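Local coordinates for Arf-GAP with coiled-coil, ANK repeat and PH domain-containing protein 2 (Homo sapiens, PDB 6IF3) that activates GTP hydrolysis by the small GTPase ARF6 and, through the ankyrin-repeat part held in this chain, interacts with RAB35 without acting as its GAP, at residues E28-A31 with H32-V36; T47-I50 with Q51-L54. All coordinates share one frame; numbering follows the deposited sequence.

Both contacts are local, each made within one continuous run of chain, and neither closes a long loop. From the N terminus, helix 10-19 is followed by helix 23-31, whose last turn and exit form contact 1. The chain then leaves through a loop and enters helix 48-55, where the first turns form contact 2. The two stand in series, without nesting or crossing, their centres about 15 Å apart. They touch where Val36 O packs 3.5 Å from Pro48 CG. Contact 1, at the surface, sets the end of helix 23-31 and its exit loop against helices 10-19 and 58-66, while contact 2 lies more deeply, between helices 10-19, 58-66, 81-88 and 91-99 of the ankyrin stack.

Contact 1 of 2, residues E28-A31 with H32-V36; sequences EALA and HGADV
Ala29 and Ala34 form the close-packed side of the helix end, their CB atoms 3.9 Å apart, with Ala34 CB lying 3.2 Å from Ala29 O. The same carbonyl receives Ala34 N at 2.9 Å, with an N-H...O angle of 159° and the donor above the carbonyl plane. Gly33 N binds Leu30 O at 2.9 Å. This pair of bonds makes a Schellman motif, with Gly33 as its C' residue at positive phi, backbone angles at which a CB would collide with the carbonyl oxygen of His32. The motif turns the chain out of helix 23-31 into the Gly-Ala-Asp-Val sequence familiar from ankyrin repeats. Ala29 and Ala34 also lean on Leu14 of helix 10-19. Next to them Leu30 extends its CD2 branch to within 4.2 Å of Val36 CB, while Phe63 and Leu64 of helix 58-66 touch Leu30 and Val36 respectively. A water donates to both Leu30 O and Ala34 O, bridging the turn.

The opposite character appears at Glu28 and His32, both exposed. Glu28 O sits over one face of the His32 ring, toward its rim and 3.3 Å from His32 CG. With His32 CG anti to the carbonyl carbon (chi1 -66°), the ring folds back over the last helical turn, and Glu28 CG comes 3.7 Å from His32 NE2. The carboxylate and ring planes differ by 13°, but Glu28 OE1 stays 4.7 Å from His32 NE2.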
ATOM      1  N   GLU A  28     -21.851  15.824 -27.575  1.00 21.12           N
ATOM      2  CA  GLU A  28     -22.200  16.224 -28.936  1.00 23.54           C
ATOM      3  C   GLU A  28     -21.294  15.516 -29.943  1.00 21.43           C
ATOM      4  O   GLU A  28     -21.756  15.048 -31.001  1.00 22.05           O
ATOM      5  CB  GLU A  28     -22.089  17.742 -29.076  1.00 27.26           C
ATOM      6  CG  GLU A  28     -22.336  18.259 -30.469  1.00 38.63           C
ATOM      7  CD  GLU A  28     -22.127  19.750 -30.535  1.00 49.65           C
ATOM      8  OE1 GLU A  28     -20.981  20.179 -30.796  1.00 50.95           O
ATOM      9  OE2 GLU A  28     -23.103  20.493 -30.320  1.00 55.96           O
ATOM     10  N   ALA A  29     -20.007  15.436 -29.621  1.00 21.33           N
ATOM     11  CA  ALA A  29     -19.045  14.742 -30.476  1.00 18.97           C
ATOM     12  C   ALA A  29     -19.423  13.273 -30.604  1.00 21.44           C
ATOM     13  O   ALA A  29     -19.413  12.722 -31.725  1.00 19.66           O
ATOM     14  CB  ALA A  29     -17.636  14.893 -29.921  1.00 19.46           C
ATOM     15  N   LEU A  30     -19.800  12.653 -29.482  1.00 20.04           N
ATOM     16  CA  LEU A  30     -20.244  11.253 -29.508  1.00 22.46           C
ATOM     17  C   LEU A  30     -21.493  11.081 -30.381  1.00 23.38           C
ATOM     18  O   LEU A  30     -21.581  10.126 -31.175  1.00 24.22           O
ATOM     19  CB  LEU A  30     -20.516  10.740 -28.082  1.00 22.34           C
ATOM     20  CG  LEU A  30     -19.237  10.531 -27.258  1.00 23.19           C
ATOM     21  CD1 LEU A  30     -19.665  10.262 -25.830  1.00 24.44           C
ATOM     22  CD2 LEU A  30     -18.362   9.369 -27.760  1.00 21.09           C
ATOM     23  N   ALA A  31     -22.441  12.012 -30.262  1.00 21.71           N
ATOM     24  CA  ALA A  31     -23.680  11.950 -31.050  1.00 22.18           C
ATOM     25  C   ALA A  31     -23.394  12.037 -32.539  1.00 25.50           C
ATOM     26  O   ALA A  31     -24.175  11.540 -33.357  1.00 29.35           O
ATOM     27  CB  ALA A  31     -24.651  13.065 -30.630  1.00 28.71           C
ATOM     28  N   HIS A  32     -22.276  12.662 -32.894  1.00 28.96           N
ATOM     29  CA  HIS A  32     -21.895  12.821 -34.297  1.00 28.79           C
ATOM     30  C   HIS A  32     -20.994  11.680 -34.766  1.00 27.00           C
ATOM     31  O   HIS A  32     -20.458  11.725 -35.880  1.00 29.13           O
ATOM     32  CB  HIS A  32     -21.173  14.161 -34.519  1.00 33.22           C
ATOM     33  CG  HIS A  32     -22.035  15.374 -34.313  1.00 43.45           C
ATOM     34  ND1 HIS A  32     -23.411  15.315 -34.247  1.00 50.59           N
ATOM     35  CD2 HIS A  32     -21.708  16.679 -34.155  1.00 44.95           C
ATOM     36  CE1 HIS A  32     -23.896  16.532 -34.072  1.00 53.76           C
ATOM     37  NE2 HIS A  32     -22.883  17.378 -34.006  1.00 52.78           N
ATOM     38  N   GLY A  33     -20.797  10.685 -33.905  1.00 24.39           N
ATOM     39  CA  GLY A  33     -20.000   9.516 -34.233  1.00 24.13           C
ATOM     40  C   GLY A  33     -18.536   9.508 -33.806  1.00 23.29           C
ATOM     41  O   GLY A  33     -17.760   8.717 -34.350  1.00 24.84           O
ATOM     42  N   ALA A  34     -18.141  10.372 -32.866  1.00 19.95           N
ATOM     43  CA  ALA A  34     -16.783  10.305 -32.351  1.00 18.03           C
ATOM     44  C   ALA A  34     -16.495   8.927 -31.752  1.00 19.55           C
ATOM     45  O   ALA A  34     -17.321   8.341 -31.034  1.00 19.86           O
ATOM     46  CB  ALA A  34     -16.534  11.380 -31.278  1.00 20.19           C
ATOM     47  N   ASP A  35     -15.319   8.418 -32.055  1.00 18.74           N
ATOM     48  CA  ASP A  35     -14.804   7.233 -31.397  1.00 17.23           C
ATOM     49  C   ASP A  35     -14.276   7.639 -30.037  1.00 18.05           C
ATOM     50  O   ASP A  35     -13.333   8.440 -29.935  1.00 19.88           O
ATOM     51  CB  ASP A  35     -13.717   6.598 -32.234  1.00 20.22           C
ATOM     52  CG  ASP A  35     -13.276   5.245 -31.718  1.00 20.94           C
ATOM     53  OD1 ASP A  35     -13.665   4.844 -30.592  1.00 21.49           O
ATOM     54  OD2 ASP A  35     -12.543   4.575 -32.487  1.00 26.97           O
ATOM     55  N   VAL A  36     -14.857   7.056 -29.003  1.00 18.91           N
ATOM     56  CA  VAL A  36     -14.428   7.384 -27.657  1.00 18.10           C
ATOM     57  C   VAL A  36     -12.937   7.016 -27.446  1.00 18.85           C
ATOM     58  O   VAL A  36     -12.285   7.557 -26.538  1.00 17.13           O
ATOM     59  CB  VAL A  36     -15.340   6.669 -26.638  1.00 21.31           C
ATOM     60  CG1 VAL A  36     -15.156   5.127 -26.705  1.00 19.19           C
ATOM     61  CG2 VAL A  36     -15.171   7.228 -25.236  1.00 26.76           C
TER
HETATM   62  O   HOH W   1     -20.095   7.910 -31.176  1.00 23.87           O

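Contact 2 of 2, residues T47-I50 with Q51-L54; sequences TPLI and QAVL
Gln51 and Thr47 meet at a flat group, the peptide carbonyl of Thr47. At the oxygen end of this peptide, Gln51 N donates to Thr47 O at 2.9 Å, tilted only 16° from the carbonyl plane. The Gln51 side chain shares this oxygen: chi1 of -71° sets CG beside its own backbone N, and Gln51 CG lies 3.4 Å from Thr47 O. A bend at chi2 then turns the amide outward from the helix axis, and the side chain touches Tyr15 and Tyr19 of helix 10-19. The peptides of Pro48, Leu49 and Ile50 repeat the bonding, each carbonyl accepting from the N-H four residues on, with Leu54 N to Ile50 O nearly straight at 171°.

Thr47 is the N-cap of helix 48-55, its OG1 accepting from Ile50 N at 3.0 Å and so satisfying an amide of the first turn. Thr-Pro-Leu at this point is the beginning of the Thr-Pro-Leu-His motif that opens the first helix of an ankyrin repeat; here Ile50 holds the fourth place, in the repeat ANK 1.

Apolar branches fill in around these bonds. Ile50 CG2 faces Leu54 CD1 at 4.3 Å, one turn on, while Leu54 CG rests 3.4 Å from Ile50 O. Val53 CG2 similarly lies 3.4 Å from Leu49 O. Leu49 CD1 reaches Ala52 CB at 4.3 Å. Leu65 and Leu64 of helix 58-66 touch Leu49 and Ala52 respectively, whereas His84 of helix 81-88 meets both Ile50 and Val53.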
ATOM      1  N   THR A  47      -5.400  10.138 -26.559  1.00 16.51           N
ATOM      2  CA  THR A  47      -6.801   9.791 -26.610  1.00 15.34           C
ATOM      3  C   THR A  47      -7.651  10.768 -25.805  1.00 16.37           C
ATOM      4  O   THR A  47      -7.124  11.541 -25.007  1.00 16.76           O
ATOM      5  CB  THR A  47      -7.035   8.415 -26.003  1.00 12.80           C
ATOM      6  OG1 THR A  47      -6.550   8.467 -24.638  1.00 13.58           O
ATOM      7  CG2 THR A  47      -6.298   7.320 -26.771  1.00 15.04           C
ATOM      8  N   PRO A  48      -8.970  10.700 -25.975  1.00 15.35           N
ATOM      9  CA  PRO A  48      -9.838  11.493 -25.092  1.00 15.05           C
ATOM     10  C   PRO A  48      -9.605  11.196 -23.622  1.00 14.76           C
ATOM     11  O   PRO A  48      -9.581  12.165 -22.852  1.00 16.86           O
ATOM     12  CB  PRO A  48     -11.269  11.096 -25.559  1.00 16.18           C
ATOM     13  CG  PRO A  48     -11.060  10.805 -27.073  1.00 19.08           C
ATOM     14  CD  PRO A  48      -9.725  10.088 -27.091  1.00 15.93           C
ATOM     15  N   LEU A  49      -9.385   9.942 -23.253  1.00 12.52           N
ATOM     16  CA  LEU A  49      -9.258   9.660 -21.827  1.00 13.85           C
ATOM     17  C   LEU A  49      -7.935  10.185 -21.333  1.00 16.06           C
ATOM     18  O   LEU A  49      -7.874  10.700 -20.199  1.00 14.43           O
ATOM     19  CB  LEU A  49      -9.425   8.178 -21.552  1.00 14.44           C
ATOM     20  CG  LEU A  49      -9.384   7.736 -20.093  1.00 15.36           C
ATOM     21  CD1 LEU A  49     -10.409   8.535 -19.255  1.00 18.47           C
ATOM     22  CD2 LEU A  49      -9.682   6.228 -20.006  1.00 16.29           C
ATOM     23  N   ILE A  50      -6.884  10.118 -22.152  1.00 15.84           N
ATOM     24  CA  ILE A  50      -5.638  10.742 -21.736  1.00 17.80           C
ATOM     25  C   ILE A  50      -5.823  12.275 -21.617  1.00 16.58           C
ATOM     26  O   ILE A  50      -5.308  12.880 -20.676  1.00 16.26           O
ATOM     27  CB  ILE A  50      -4.471  10.371 -22.689  1.00 14.48           C
ATOM     28  CG1 ILE A  50      -4.070   8.915 -22.441  1.00 13.35           C
ATOM     29  CG2 ILE A  50      -3.305  11.311 -22.519  1.00 14.08           C
ATOM     30  CD1 ILE A  50      -3.119   8.371 -23.487  1.00 16.69           C
ATOM     31  N   GLN A  51      -6.564  12.901 -22.534  1.00 13.98           N
ATOM     32  CA  GLN A  51      -6.844  14.329 -22.387  1.00 14.14           C
ATOM     33  C   GLN A  51      -7.618  14.633 -21.112  1.00 14.28           C
ATOM     34  O   GLN A  51      -7.408  15.678 -20.498  1.00 15.69           O
ATOM     35  CB  GLN A  51      -7.619  14.857 -23.609  1.00 13.67           C
ATOM     36  CG  GLN A  51      -6.687  14.905 -24.863  1.00 16.78           C
ATOM     37  CD  GLN A  51      -5.527  15.867 -24.675  1.00 20.32           C
ATOM     38  OE1 GLN A  51      -5.720  17.018 -24.292  1.00 23.50           O
ATOM     39  NE2 GLN A  51      -4.323  15.398 -24.929  1.00 25.20           N
ATOM     40  N   ALA A  52      -8.524  13.731 -20.725  1.00 16.52           N
ATOM     41  CA  ALA A  52      -9.313  13.925 -19.492  1.00 14.53           C
ATOM     42  C   ALA A  52      -8.400  13.902 -18.284  1.00 14.08           C
ATOM     43  O   ALA A  52      -8.557  14.695 -17.340  1.00 15.63           O
ATOM     44  CB  ALA A  52     -10.379  12.865 -19.363  1.00 15.71           C
ATOM     45  N   VAL A  53      -7.409  13.021 -18.336  1.00 15.18           N
ATOM     46  CA  VAL A  53      -6.429  12.935 -17.241  1.00 14.28           C
ATOM     47  C   VAL A  53      -5.640  14.246 -17.158  1.00 14.14           C
ATOM     48  O   VAL A  53      -5.547  14.892 -16.094  1.00 16.82           O
ATOM     49  CB  VAL A  53      -5.482  11.745 -17.447  1.00 13.50           C
ATOM     50  CG1 VAL A  53      -4.271  11.855 -16.456  1.00 15.31           C
ATOM     51  CG2 VAL A  53      -6.252  10.428 -17.257  1.00 13.28           C
ATOM     52  N   LEU A  54      -5.093  14.672 -18.288  1.00 12.70           N
ATOM     53  CA  LEU A  54      -4.298  15.905 -18.323  1.00 15.63           C
ATOM     54  C   LEU A  54      -5.091  17.134 -17.865  1.00 16.88           C
ATOM     55  O   LEU A  54      -4.521  18.064 -17.256  1.00 18.45           O
ATOM     56  CB  LEU A  54      -3.761  16.154 -19.729  1.00 15.44           C
ATOM     57  CG  LEU A  54      -2.788  15.112 -20.313  1.00 19.68           C
ATOM     58  CD1 LEU A  54      -2.439  15.461 -21.753  1.00 21.31           C
ATOM     59  CD2 LEU A  54      -1.520  15.007 -19.495  1.00 27.30           C
TER